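Local structure of major capsid protein P2 (Pseudoalteromonas phage pm2, 2VVF) at residues L5-I10 with A131-S136; S42-V47 with K60-L65; Y170-I175 with V233-M238; H176-G181 with D216-I221; Y205-Y210 with F223-D228. The protein forms the protein shell of a membrane-containing marine phage as its major capsid protein, assembling into trimers of double jelly-roll subunits. All coordinates share one frame; numbering follows the deposited sequence.

Contacts 1 and 2 belong to the N-terminal jelly roll, contacts 3, 4 and 5 to the C-terminal one. Contacts 4 and 5 are the buried ones; the other three are partly buried. Strand 171-178 serves both contact 3, at its start, and contact 4, at its end; they join through a probable Ile175-Ile221 backbone bond. Contacts 1, 3 and 4 are antiparallel strand pairings, contact 2 sets a strand against a helix lead-in, and contact 5 has no hydrogen bond between its two segments, which meet through apolar side chains and a tyrosine ring face. Contacts 1 and 5 lie at subunit interfaces, whereas contact 2 reaches contact 4 across the jelly rolls by an Asp64-Lys178 salt bridge.

Contact 1 of 5, residues L5-I10 with A131-S136; sequences LNLNSI and AIAQKS
Leu5 and Ala133 face each other as an antiparallel hydrogen-bonded pair, held by two nearly straight backbone bonds: Leu5 N to Ala133 O is 2.9 Å and Ala133 N to Leu5 O is 2.7 Å. Next along, Asn6 and Ile132 form a non-hydrogen-bonded pair, with Ile132 CA making a C-H...O contact of 3.3 Å to Leu5 O. Beyond Asn6 the chain leaves the strand, and the last bond, from Leu7 N to Ala131 O, is bent and weak. This pairing lays strand 3-6 along strand 128-136, which on its other side is bonded to strand 28-37, in the sheet of the N-terminal jelly roll. The apolar contacts gather on the face that carries Leu5 and Ala133. Leu7 reaches over the alanines with its forked end, CD1 lying 3.6 Å from Ala133 CB and CD2 3.8 Å from Ala131 CB, and it also touches Leu23 of strand 18-23. Leu5 meets the aliphatic part of Lys135, CD2 to CD at 4.1 Å. On the other face Asn6 runs alongside Ile132, both pointing the same way, and its OD1 sits only 3.0 Å from Ile132 CG1, a tight approach without a hydrogen bond. A neighbouring subunit adds polar partners: Asn6 N bonds to Asp196 OD2 there, and Gln134 OE1 to the hydroxyl of Tyr210 of that subunit.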
# COMPACT_ATOMS: atom_id res chain seq x y z
N LEU A 5 -26.02 2.41 -1.90
CA LEU A 5 -27.35 2.52 -2.49
C LEU A 5 -27.39 2.31 -3.99
O LEU A 5 -26.51 2.75 -4.72
CB LEU A 5 -27.95 3.89 -2.17
CG LEU A 5 -28.89 4.00 -0.97
CD1 LEU A 5 -28.33 3.26 0.23
CD2 LEU A 5 -29.13 5.47 -0.64
N ASN A 6 -28.47 1.68 -4.45
CA ASN A 6 -28.70 1.48 -5.87
C ASN A 6 -29.44 2.72 -6.34
O ASN A 6 -30.64 2.85 -6.12
CB ASN A 6 -29.56 0.23 -6.10
CG ASN A 6 -28.74 -1.03 -6.26
OD1 ASN A 6 -27.81 -1.09 -7.07
ND2 ASN A 6 -29.09 -2.06 -5.50
N LEU A 7 -28.71 3.65 -6.95
CA LEU A 7 -29.30 4.90 -7.41
C LEU A 7 -30.54 4.68 -8.27
O LEU A 7 -30.71 3.62 -8.88
CB LEU A 7 -28.27 5.72 -8.19
CG LEU A 7 -27.62 6.88 -7.43
CD1 LEU A 7 -27.74 6.69 -5.93
CD2 LEU A 7 -26.16 7.05 -7.84
N ASN A 8 -31.42 5.68 -8.29
CA ASN A 8 -32.64 5.60 -9.08
C ASN A 8 -32.30 5.34 -10.54
O ASN A 8 -31.20 5.66 -11.00
CB ASN A 8 -33.45 6.89 -8.95
CG ASN A 8 -34.32 6.91 -7.71
OD1 ASN A 8 -34.57 5.87 -7.10
ND2 ASN A 8 -34.78 8.10 -7.33
N SER A 9 -33.23 4.75 -11.27
CA SER A 9 -33.02 4.44 -12.68
C SER A 9 -32.70 5.69 -13.49
O SER A 9 -33.30 6.75 -13.28
CB SER A 9 -34.25 3.73 -13.26
OG SER A 9 -34.41 4.03 -14.63
N ILE A 10 -31.74 5.57 -14.41
CA ILE A 10 -31.36 6.69 -15.26
C ILE A 10 -32.42 6.85 -16.35
O ILE A 10 -32.67 5.93 -17.13
CB ILE A 10 -29.94 6.52 -15.84
CG1 ILE A 10 -28.91 6.42 -14.72
CG2 ILE A 10 -29.60 7.68 -16.77
CD1 ILE A 10 -27.52 6.08 -15.19
N ALA A 131 -26.49 3.06 -11.87
CA ALA A 131 -25.49 3.60 -10.95
C ALA A 131 -25.71 3.19 -9.50
O ALA A 131 -26.85 3.06 -9.04
CB ALA A 131 -25.42 5.12 -11.08
N ILE A 132 -24.61 3.02 -8.79
CA ILE A 132 -24.63 2.67 -7.37
C ILE A 132 -23.82 3.73 -6.63
O ILE A 132 -22.79 4.18 -7.12
CB ILE A 132 -24.07 1.26 -7.13
CG1 ILE A 132 -25.10 0.19 -7.49
CG2 ILE A 132 -23.62 1.11 -5.68
CD1 ILE A 132 -24.55 -1.22 -7.51
N ALA A 133 -24.30 4.14 -5.46
CA ALA A 133 -23.60 5.16 -4.69
C ALA A 133 -23.07 4.69 -3.35
O ALA A 133 -23.78 4.07 -2.56
CB ALA A 133 -24.50 6.38 -4.50
N GLN A 134 -21.80 4.99 -3.10
CA GLN A 134 -21.17 4.69 -1.82
C GLN A 134 -21.15 6.02 -1.08
O GLN A 134 -20.31 6.88 -1.35
CB GLN A 134 -19.74 4.18 -2.03
CG GLN A 134 -19.64 2.98 -2.96
CD GLN A 134 -18.22 2.46 -3.06
OE1 GLN A 134 -17.45 2.55 -2.11
NE2 GLN A 134 -17.87 1.93 -4.23
N LYS A 135 -22.12 6.21 -0.19
CA LYS A 135 -22.25 7.48 0.51
C LYS A 135 -21.85 7.45 1.98
O LYS A 135 -21.64 6.39 2.57
CB LYS A 135 -23.67 8.03 0.37
CG LYS A 135 -24.35 7.67 -0.95
CD LYS A 135 -25.84 7.91 -0.88
CE LYS A 135 -26.16 9.26 -0.26
NZ LYS A 135 -27.62 9.51 -0.17
N SER A 136 -21.76 8.64 2.56
CA SER A 136 -21.42 8.81 3.97
C SER A 136 -22.14 10.06 4.47
O SER A 136 -22.82 10.73 3.69
CB SER A 136 -19.91 8.95 4.15
OG SER A 136 -19.44 10.18 3.64

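Contact 2 of 5, residues S42-V47 with K60-L65; sequences SQIKNV and KTLNDL
Ile44 and Leu62 lie side by side, pointing the same way, with their CB atoms 3.7 Å apart. Leu62 also reaches Val47, CD1 to CG2 at 4.2 Å, so one leucine touches two side chains of the strand. The backbones between them are tied by two bonds. Leu62 N donates to Ile44 O over 2.9 Å, in the carbonyl plane, while Asn46 N approaches Lys60 O at 2.8 Å from well above the plane of that carbonyl. These bonds flank the non-hydrogen-bonded pair of Lys45 and Thr61; Ile44 O takes a further C-H...O contact from Thr61 CA. Just past this pair the chain turns toward helix 63-71: Thr61 OG1 accepts from Asn63 N at 3.1 Å, a capping bond, and the same oxygen packs 3.7 Å from Ser42 CA. Further out, Asn46 ND2 bonds to Asp119 on the adjoining strand. The chain turns a corner at Lys60, leaving strand 54-59 for the helix. Ile44 and Val47 rest on Phe118 of strand 114-120, Leu62 leans on Val81 of strand 80-84, and Asp64 reaches Lys178 of the C-terminal jelly roll through a salt bridge.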
# COMPACT_ATOMS: atom_id res chain seq x y z
N SER A 42 -16.18 5.26 -24.85
CA SER A 42 -15.91 6.33 -25.80
C SER A 42 -17.20 6.83 -26.45
O SER A 42 -17.23 7.90 -27.05
CB SER A 42 -14.92 5.86 -26.87
OG SER A 42 -14.12 4.79 -26.40
N GLN A 43 -18.26 6.04 -26.31
CA GLN A 43 -19.56 6.41 -26.87
C GLN A 43 -20.38 7.24 -25.88
O GLN A 43 -21.46 7.71 -26.20
CB GLN A 43 -20.33 5.17 -27.32
CG GLN A 43 -20.19 4.87 -28.81
CD GLN A 43 -20.53 3.44 -29.16
OE1 GLN A 43 -20.93 2.65 -28.30
NE2 GLN A 43 -20.37 3.08 -30.43
N ILE A 44 -19.84 7.41 -24.67
CA ILE A 44 -20.48 8.23 -23.65
C ILE A 44 -19.71 9.54 -23.62
O ILE A 44 -18.71 9.68 -22.92
CB ILE A 44 -20.46 7.54 -22.27
CG1 ILE A 44 -21.21 6.21 -22.33
CG2 ILE A 44 -21.06 8.45 -21.21
CD1 ILE A 44 -22.72 6.36 -22.41
N LYS A 45 -20.15 10.49 -24.44
CA LYS A 45 -19.45 11.76 -24.60
C LYS A 45 -19.90 12.90 -23.69
O LYS A 45 -20.95 12.85 -23.05
CB LYS A 45 -19.50 12.22 -26.06
CG LYS A 45 -19.34 11.09 -27.06
CD LYS A 45 -19.85 11.49 -28.44
CE LYS A 45 -21.36 11.70 -28.42
NZ LYS A 45 -21.85 12.32 -29.68
N ASN A 46 -19.07 13.94 -23.65
CA ASN A 46 -19.33 15.14 -22.86
C ASN A 46 -19.85 14.87 -21.46
O ASN A 46 -20.95 15.28 -21.10
CB ASN A 46 -20.25 16.09 -23.62
CG ASN A 46 -19.83 16.29 -25.06
OD1 ASN A 46 -18.66 16.53 -25.35
ND2 ASN A 46 -20.78 16.16 -25.98
N VAL A 47 -19.03 14.20 -20.65
CA VAL A 47 -19.40 13.90 -19.27
C VAL A 47 -19.10 15.12 -18.41
O VAL A 47 -17.95 15.55 -18.31
CB VAL A 47 -18.68 12.65 -18.76
CG1 VAL A 47 -19.18 12.28 -17.36
CG2 VAL A 47 -18.88 11.49 -19.73
N LYS A 60 -14.17 14.40 -21.91
CA LYS A 60 -14.56 14.34 -23.32
C LYS A 60 -15.40 13.09 -23.55
O LYS A 60 -16.42 13.13 -24.23
CB LYS A 60 -13.32 14.33 -24.21
CG LYS A 60 -13.51 15.04 -25.54
CD LYS A 60 -12.19 15.19 -26.27
CE LYS A 60 -12.36 15.01 -27.77
NZ LYS A 60 -11.33 14.10 -28.34
N THR A 61 -14.94 11.98 -22.98
CA THR A 61 -15.65 10.70 -23.06
C THR A 61 -15.44 9.93 -21.76
O THR A 61 -14.54 10.23 -20.99
CB THR A 61 -15.23 9.87 -24.29
OG1 THR A 61 -14.13 9.02 -23.93
CG2 THR A 61 -14.82 10.77 -25.44
N LEU A 62 -16.29 8.94 -21.53
CA LEU A 62 -16.20 8.13 -20.32
C LEU A 62 -14.88 7.36 -20.25
O LEU A 62 -14.46 6.92 -19.19
CB LEU A 62 -17.38 7.16 -20.22
CG LEU A 62 -17.72 6.65 -18.82
CD1 LEU A 62 -18.08 7.80 -17.89
CD2 LEU A 62 -18.85 5.63 -18.88
N ASN A 63 -14.22 7.22 -21.40
CA ASN A 63 -12.95 6.51 -21.47
C ASN A 63 -11.85 7.26 -20.73
O ASN A 63 -10.88 6.66 -20.28
CB ASN A 63 -12.54 6.28 -22.93
CG ASN A 63 -11.37 5.33 -23.05
OD1 ASN A 63 -11.38 4.24 -22.48
ND2 ASN A 63 -10.35 5.75 -23.79
N ASP A 64 -12.01 8.57 -20.61
CA ASP A 64 -11.04 9.40 -19.92
C ASP A 64 -11.11 9.16 -18.41
O ASP A 64 -10.13 9.37 -17.69
CB ASP A 64 -11.25 10.88 -20.25
CG ASP A 64 -10.57 11.29 -21.54
OD1 ASP A 64 -11.23 11.24 -22.60
OD2 ASP A 64 -9.37 11.64 -21.49
N LEU A 65 -12.28 8.72 -17.95
CA LEU A 65 -12.47 8.43 -16.53
C LEU A 65 -11.83 7.07 -16.23
O LEU A 65 -11.31 6.84 -15.14
CB LEU A 65 -13.96 8.40 -16.18
CG LEU A 65 -14.30 8.03 -14.73
CD1 LEU A 65 -13.77 9.06 -13.75
CD2 LEU A 65 -15.80 7.84 -14.56

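Contact 3 of 5, residues Y170-I175 with V233-M238; sequences YRIAAI and VLLDQM
Arg171 lays one face of its guanidinium over Leu234, whose CB stands 3.7 Å above the plane, offset toward the rim. The arginine puts CG opposite the carbonyl carbon (chi1 -59°) and then runs extended as far as NE, carrying the flat group across the leucine; NH2 comes 3.9 Å from Leu234 CD2. On the other face of the sheet Ile172 and Val233 meet CB to CB at 3.9 Å. The tip of Ile172 goes on to Leu235, the two side chains meeting at a slant with CD1 3.8 Å from CD2. Leu235 brings its CB to 3.2 Å from the carbonyl O of Tyr170, and its N donates to that oxygen almost along the C=O axis at 2.9 Å. Leu235 is the centre of an inverse gamma turn, just past the short strand. In the backbone, Val233 O accepts from Ile172 N at 2.8 Å, on a lone pair, and also takes a C-H...O contact from Arg171 CA; Val233 N returns a bond to Ile172 O. The pair joins short strand 233-234 to the start of strand 171-178 in the C-terminal jelly roll. The face of Val233 is apolar, packing on strand 182-189 and on Met1 of a neighbouring subunit. On the other, Arg171 combines an apolar contact, over the exposed Leu234, with a polar end whose NH1 bonds the neutral hydroxyl of Ser232.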
# COMPACT_ATOMS: atom_id res chain seq x y z
N TYR A 170 -6.54 28.19 -5.56
CA TYR A 170 -6.65 26.81 -6.03
C TYR A 170 -5.28 26.17 -6.20
O TYR A 170 -4.26 26.86 -6.13
CB TYR A 170 -7.43 26.76 -7.35
CG TYR A 170 -8.91 26.99 -7.19
CD1 TYR A 170 -9.82 25.95 -7.38
CD2 TYR A 170 -9.41 28.23 -6.84
CE1 TYR A 170 -11.18 26.15 -7.23
CE2 TYR A 170 -10.77 28.45 -6.68
CZ TYR A 170 -11.65 27.40 -6.88
OH TYR A 170 -13.00 27.61 -6.73
N ARG A 171 -5.27 24.87 -6.43
CA ARG A 171 -4.02 24.13 -6.62
C ARG A 171 -4.10 23.30 -7.89
O ARG A 171 -5.18 23.10 -8.45
CB ARG A 171 -3.76 23.20 -5.44
CG ARG A 171 -3.64 23.89 -4.09
CD ARG A 171 -3.05 22.94 -3.06
NE ARG A 171 -2.38 23.65 -1.97
CZ ARG A 171 -1.06 23.68 -1.80
NH1 ARG A 171 -0.27 23.03 -2.65
NH2 ARG A 171 -0.53 24.35 -0.79
N ILE A 172 -2.96 22.78 -8.32
CA ILE A 172 -2.90 21.92 -9.49
C ILE A 172 -2.26 20.60 -9.09
O ILE A 172 -1.09 20.55 -8.72
CB ILE A 172 -2.13 22.58 -10.66
CG1 ILE A 172 -2.87 23.82 -11.15
CG2 ILE A 172 -1.95 21.58 -11.80
CD1 ILE A 172 -2.14 24.58 -12.23
N ALA A 173 -3.05 19.54 -9.13
CA ALA A 173 -2.57 18.21 -8.75
C ALA A 173 -1.71 17.61 -9.86
O ALA A 173 -0.67 17.01 -9.59
CB ALA A 173 -3.74 17.29 -8.42
N ALA A 174 -2.15 17.78 -11.10
CA ALA A 174 -1.42 17.23 -12.24
C ALA A 174 -1.83 17.85 -13.56
O ALA A 174 -2.87 18.49 -13.67
CB ALA A 174 -1.58 15.72 -12.29
N ILE A 175 -1.00 17.65 -14.58
CA ILE A 175 -1.27 18.14 -15.92
C ILE A 175 -0.98 16.99 -16.89
O ILE A 175 0.09 16.39 -16.85
CB ILE A 175 -0.41 19.37 -16.26
CG1 ILE A 175 -0.75 20.53 -15.32
CG2 ILE A 175 -0.62 19.78 -17.71
CD1 ILE A 175 0.30 21.62 -15.29
N VAL A 233 0.82 22.23 -7.05
CA VAL A 233 1.07 23.63 -7.38
C VAL A 233 0.03 24.55 -6.73
O VAL A 233 -1.17 24.45 -7.03
CB VAL A 233 1.13 23.86 -8.90
CG1 VAL A 233 1.31 25.33 -9.22
CG2 VAL A 233 2.25 23.02 -9.52
N LEU A 234 0.48 25.44 -5.86
CA LEU A 234 -0.41 26.40 -5.22
C LEU A 234 -0.49 27.65 -6.08
O LEU A 234 0.48 28.40 -6.19
CB LEU A 234 0.10 26.76 -3.82
CG LEU A 234 -0.70 27.87 -3.13
CD1 LEU A 234 -2.19 27.55 -3.13
CD2 LEU A 234 -0.21 28.10 -1.71
N LEU A 235 -1.64 27.85 -6.70
CA LEU A 235 -1.84 29.01 -7.57
C LEU A 235 -1.87 30.32 -6.80
O LEU A 235 -2.92 30.92 -6.60
CB LEU A 235 -3.09 28.82 -8.43
CG LEU A 235 -2.98 27.66 -9.42
CD1 LEU A 235 -4.29 27.43 -10.15
CD2 LEU A 235 -1.85 27.89 -10.41
N ASP A 236 -0.68 30.74 -6.36
CA ASP A 236 -0.50 31.97 -5.60
C ASP A 236 -0.92 33.19 -6.42
O ASP A 236 -0.52 33.33 -7.58
CB ASP A 236 0.97 32.12 -5.20
CG ASP A 236 1.17 32.97 -3.96
OD1 ASP A 236 1.00 34.20 -4.05
OD2 ASP A 236 1.52 32.41 -2.90
N GLN A 237 -1.69 34.07 -5.80
CA GLN A 237 -2.16 35.29 -6.45
C GLN A 237 -0.99 36.18 -6.86
O GLN A 237 -1.19 37.27 -7.40
CB GLN A 237 -3.08 36.05 -5.49
CG GLN A 237 -3.76 37.25 -6.06
CD GLN A 237 -4.78 37.80 -5.10
OE1 GLN A 237 -5.04 37.27 -4.04
NE2 GLN A 237 -5.40 38.83 -5.50
N MET A 238 0.23 35.71 -6.61
CA MET A 238 1.43 36.47 -6.94
C MET A 238 2.28 35.87 -8.05
O MET A 238 3.26 36.48 -8.48
CB MET A 238 2.28 36.71 -5.69
CG MET A 238 2.96 38.06 -5.66
SD MET A 238 2.43 39.09 -4.27
CE MET A 238 3.42 38.39 -2.96

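Contact 4 of 5, residues H176-G181 with D216-I221; sequences HIKAAG and DNTYTI
Strands 171-178 and 218-222, neighbours in a sheet of the C-terminal jelly roll, run antiparallel here, with Ile177 and Tyr219 as the hydrogen-bonded pair. The axes of segments 176-178 and 218-221 come within 4.5 Å at an angle of 170°. Ile177 N bonds Tyr219 O at 3.0 Å and Tyr219 N returns to Ile177 O at 2.9 Å. Beside this pair, His176 and Thr220 lie side by side. His176 ND1 and Thr220 OG1 are 2.7 Å apart in a fairly straight bond in the plane of the ring, and either could be the donor. The threonine also brings its methyl CG2 to 3.4 Å from His176 CE1. His176 CB packs on Thr218 CG2 at 3.9 Å; Thr218 OG1 donates to Asp216 O at 2.8 Å, consistent with the rotamer that leaves the methyl toward the histidine. Where strand 171-178 ends and strand 218-222 begins, the pairing loosens: the Ala179 N to Asn217 O bond is weak, and Asn217 OD1 merely rests 3.6 Å from Ala180 CB. On the other face Tyr219 packs against Val182 and Val185 of the opposing sheet, its hydroxyl bonded to Leu198 O. His176 NE2 bonds Glu259 OE2 on the strand beyond, so the buried ring is held at both nitrogens and its rotation is fixed. The Glu259 carboxylate would tend to favour a protonated ring and Arg71, packed on the histidine, would oppose this.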
# COMPACT_ATOMS: atom_id res chain seq x y z
N HIS A 176 -1.96 16.67 -17.73
CA HIS A 176 -1.80 15.58 -18.68
C HIS A 176 -1.83 16.09 -20.12
O HIS A 176 -2.85 16.59 -20.59
CB HIS A 176 -2.88 14.52 -18.48
CG HIS A 176 -3.06 14.11 -17.05
ND1 HIS A 176 -2.32 13.10 -16.47
CD2 HIS A 176 -3.89 14.57 -16.09
CE1 HIS A 176 -2.69 12.96 -15.21
NE2 HIS A 176 -3.64 13.84 -14.95
N ILE A 177 -0.70 15.95 -20.81
CA ILE A 177 -0.60 16.37 -22.20
C ILE A 177 -0.91 15.19 -23.11
O ILE A 177 -0.12 14.24 -23.21
CB ILE A 177 0.78 16.97 -22.51
CG1 ILE A 177 1.03 18.21 -21.64
CG2 ILE A 177 0.90 17.31 -23.99
CD1 ILE A 177 2.46 18.35 -21.17
N LYS A 178 -2.06 15.24 -23.77
CA LYS A 178 -2.48 14.16 -24.66
C LYS A 178 -2.04 14.43 -26.09
O LYS A 178 -2.73 15.12 -26.84
CB LYS A 178 -3.99 13.97 -24.58
CG LYS A 178 -4.50 13.57 -23.21
CD LYS A 178 -5.60 12.53 -23.31
CE LYS A 178 -6.97 13.18 -23.43
NZ LYS A 178 -8.04 12.19 -23.69
N ALA A 179 -0.89 13.87 -26.45
CA ALA A 179 -0.34 14.02 -27.79
C ALA A 179 0.54 12.81 -28.08
O ALA A 179 1.09 12.20 -27.16
CB ALA A 179 0.48 15.30 -27.89
N ALA A 180 0.67 12.45 -29.36
CA ALA A 180 1.44 11.27 -29.73
C ALA A 180 2.93 11.52 -30.02
O ALA A 180 3.70 10.57 -30.10
CB ALA A 180 0.79 10.56 -30.90
N GLY A 181 3.32 12.78 -30.19
CA GLY A 181 4.71 13.09 -30.52
C GLY A 181 5.46 13.97 -29.53
O GLY A 181 6.34 14.73 -29.92
N ASP A 216 -1.04 5.86 -22.61
CA ASP A 216 -0.60 5.96 -23.99
C ASP A 216 -0.79 7.36 -24.55
O ASP A 216 -1.80 8.01 -24.30
CB ASP A 216 -1.34 4.95 -24.86
CG ASP A 216 -1.02 3.52 -24.50
OD1 ASP A 216 -0.10 3.31 -23.68
OD2 ASP A 216 -1.68 2.60 -25.03
N ASN A 217 0.20 7.82 -25.33
CA ASN A 217 0.14 9.14 -25.95
C ASN A 217 -0.18 10.24 -24.95
O ASN A 217 -0.94 11.16 -25.25
CB ASN A 217 -0.87 9.14 -27.10
CG ASN A 217 -0.64 8.01 -28.08
OD1 ASN A 217 0.48 7.79 -28.55
ND2 ASN A 217 -1.70 7.28 -28.40
N THR A 218 0.42 10.14 -23.77
CA THR A 218 0.21 11.11 -22.70
C THR A 218 1.49 11.40 -21.93
O THR A 218 2.22 10.49 -21.56
CB THR A 218 -0.88 10.66 -21.72
OG1 THR A 218 -2.01 10.14 -22.44
CG2 THR A 218 -1.33 11.83 -20.86
N TYR A 219 1.73 12.68 -21.66
CA TYR A 219 2.87 13.10 -20.85
C TYR A 219 2.29 13.69 -19.58
O TYR A 219 1.75 14.79 -19.58
CB TYR A 219 3.71 14.15 -21.58
CG TYR A 219 5.05 14.41 -20.94
CD1 TYR A 219 6.21 13.84 -21.45
CD2 TYR A 219 5.16 15.22 -19.82
CE1 TYR A 219 7.44 14.07 -20.87
CE2 TYR A 219 6.39 15.46 -19.23
CZ TYR A 219 7.52 14.89 -19.76
OH TYR A 219 8.74 15.12 -19.17
N THR A 220 2.35 12.91 -18.50
CA THR A 220 1.78 13.33 -17.22
C THR A 220 2.78 14.01 -16.30
O THR A 220 3.87 13.49 -16.04
CB THR A 220 1.09 12.15 -16.51
OG1 THR A 220 -0.07 11.75 -17.25
CG2 THR A 220 0.68 12.55 -15.10
N ILE A 221 2.39 15.18 -15.79
CA ILE A 221 3.20 15.92 -14.84
C ILE A 221 2.49 15.85 -13.50
O ILE A 221 1.66 16.71 -13.17
CB ILE A 221 3.41 17.38 -15.29
CG1 ILE A 221 4.34 17.43 -16.50
CG2 ILE A 221 3.97 18.21 -14.14
CD1 ILE A 221 4.48 18.81 -17.11

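Contact 5 of 5, residues Y205-Y210 with F223-D228; sequences YILEQY and FMLEGD
Leu225 starts its contact at CB, which sits over one face of the Tyr210 ring, 4.0 Å from the centroid and 18° off the normal: a CH-pi contact. The nearest ring atom to it is Tyr210 CG. Beyond CG, the side chain forks: CD1 and CD2 find Ile206 and Leu207 of helix 200-209, and CD2 also the CB of Tyr210, just after the helix. CD1 meets Ile206 CG2 at 3.8 Å, and CD2 meets Leu207 CD2 at 3.9 Å and, at the same distance, Tyr210 CB. The leucine crosses all three side chains at about right angles, covering the end of the helix. It is the second residue of a type I beta turn from Met224 to Gly227, closed by Gly227 N donating to Met224 O at 2.9 Å. The carbonyl O of Leu225 also rests 3.6 Å from Tyr210 CD1. Glu226, the next residue, runs alongside the tyrosine, CG to CE1 at 4.2 Å, its carboxylate plane steeply inclined to the ring. Glu226 OE1 and Tyr210 OH reach a neighbouring subunit, making a salt bridge with its Arg102 and a hydrogen bond with its Arg2. No hydrogen bond links helix to loop, so the two meet by apolar packing, while the charged end of Glu226 and the hydroxyl of Tyr210 find partners on another subunit.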
# COMPACT_ATOMS: atom_id res chain seq x y z
N TYR A 205 9.46 7.07 -16.00
CA TYR A 205 10.13 6.21 -15.03
C TYR A 205 9.79 6.67 -13.61
O TYR A 205 9.53 5.86 -12.73
CB TYR A 205 11.64 6.20 -15.25
CG TYR A 205 12.42 5.51 -14.15
CD1 TYR A 205 12.48 4.12 -14.09
CD2 TYR A 205 13.09 6.24 -13.18
CE1 TYR A 205 13.19 3.48 -13.08
CE2 TYR A 205 13.80 5.61 -12.18
CZ TYR A 205 13.85 4.23 -12.13
OH TYR A 205 14.55 3.60 -11.13
N ILE A 206 9.80 7.98 -13.41
CA ILE A 206 9.48 8.55 -12.10
C ILE A 206 8.02 8.26 -11.76
O ILE A 206 7.70 7.94 -10.61
CB ILE A 206 9.79 10.05 -12.04
CG1 ILE A 206 11.28 10.30 -12.32
CG2 ILE A 206 9.42 10.61 -10.68
CD1 ILE A 206 11.61 11.75 -12.64
N LEU A 207 7.15 8.36 -12.75
CA LEU A 207 5.73 8.10 -12.55
C LEU A 207 5.54 6.67 -12.04
O LEU A 207 4.92 6.45 -11.00
CB LEU A 207 4.95 8.29 -13.86
CG LEU A 207 4.66 9.72 -14.31
CD1 LEU A 207 4.10 9.72 -15.72
CD2 LEU A 207 3.71 10.42 -13.35
N GLU A 208 6.07 5.71 -12.79
CA GLU A 208 5.97 4.30 -12.42
C GLU A 208 6.64 4.04 -11.07
O GLU A 208 6.24 3.15 -10.33
CB GLU A 208 6.63 3.42 -13.48
CG GLU A 208 5.95 3.47 -14.84
CD GLU A 208 6.64 2.60 -15.87
OE1 GLU A 208 7.86 2.78 -16.08
OE2 GLU A 208 5.97 1.72 -16.45
N GLN A 209 7.66 4.84 -10.77
CA GLN A 209 8.39 4.72 -9.51
C GLN A 209 7.48 4.97 -8.32
O GLN A 209 7.78 4.56 -7.19
CB GLN A 209 9.56 5.70 -9.49
CG GLN A 209 10.68 5.34 -8.54
CD GLN A 209 11.68 6.46 -8.37
OE1 GLN A 209 11.50 7.35 -7.53
NE2 GLN A 209 12.72 6.45 -9.19
N TYR A 210 6.36 5.64 -8.56
CA TYR A 210 5.41 5.96 -7.50
C TYR A 210 4.09 5.19 -7.60
O TYR A 210 3.07 5.62 -7.05
CB TYR A 210 5.18 7.47 -7.40
CG TYR A 210 6.39 8.20 -6.88
CD1 TYR A 210 6.57 8.39 -5.51
CD2 TYR A 210 7.39 8.63 -7.74
CE1 TYR A 210 7.69 9.03 -5.03
CE2 TYR A 210 8.52 9.27 -7.26
CZ TYR A 210 8.66 9.47 -5.90
OH TYR A 210 9.78 10.11 -5.42
N PHE A 223 2.07 16.28 -9.74
CA PHE A 223 2.59 17.13 -8.67
C PHE A 223 2.27 16.54 -7.29
O PHE A 223 2.57 17.15 -6.27
CB PHE A 223 2.01 18.54 -8.77
CG PHE A 223 2.42 19.28 -10.01
CD1 PHE A 223 3.74 19.64 -10.22
CD2 PHE A 223 1.47 19.64 -10.96
CE1 PHE A 223 4.11 20.32 -11.37
CE2 PHE A 223 1.84 20.32 -12.10
CZ PHE A 223 3.16 20.67 -12.31
N MET A 224 1.65 15.37 -7.28
CA MET A 224 1.28 14.70 -6.03
C MET A 224 1.72 13.24 -6.03
O MET A 224 0.99 12.37 -5.56
CB MET A 224 -0.23 14.79 -5.80
CG MET A 224 -0.74 16.18 -5.49
SD MET A 224 -2.37 16.16 -4.72
CE MET A 224 -3.22 14.98 -5.77
N LEU A 225 2.91 12.99 -6.56
CA LEU A 225 3.45 11.63 -6.64
C LEU A 225 3.51 10.91 -5.29
O LEU A 225 3.28 9.70 -5.22
CB LEU A 225 4.82 11.64 -7.32
CG LEU A 225 4.82 11.84 -8.84
CD1 LEU A 225 6.20 12.23 -9.34
CD2 LEU A 225 4.31 10.59 -9.54
N GLU A 226 3.81 11.65 -4.23
CA GLU A 226 3.89 11.08 -2.89
C GLU A 226 2.52 10.95 -2.23
O GLU A 226 2.39 10.29 -1.20
CB GLU A 226 4.80 11.92 -2.01
CG GLU A 226 6.26 11.91 -2.40
CD GLU A 226 7.10 12.77 -1.48
OE1 GLU A 226 7.01 14.01 -1.58
OE2 GLU A 226 7.82 12.21 -0.63
N GLY A 227 1.52 11.59 -2.81
CA GLY A 227 0.17 11.56 -2.25
C GLY A 227 -0.04 12.75 -1.33
O GLY A 227 -1.11 12.93 -0.75
N ASP A 228 1.00 13.58 -1.21
CA ASP A 228 0.94 14.77 -0.37
C ASP A 228 0.32 15.93 -1.14
O ASP A 228 0.85 16.37 -2.16
CB ASP A 228 2.34 15.15 0.12
CG ASP A 228 2.33 16.33 1.06
OD1 ASP A 228 1.23 16.72 1.52
OD2 ASP A 228 3.42 16.88 1.35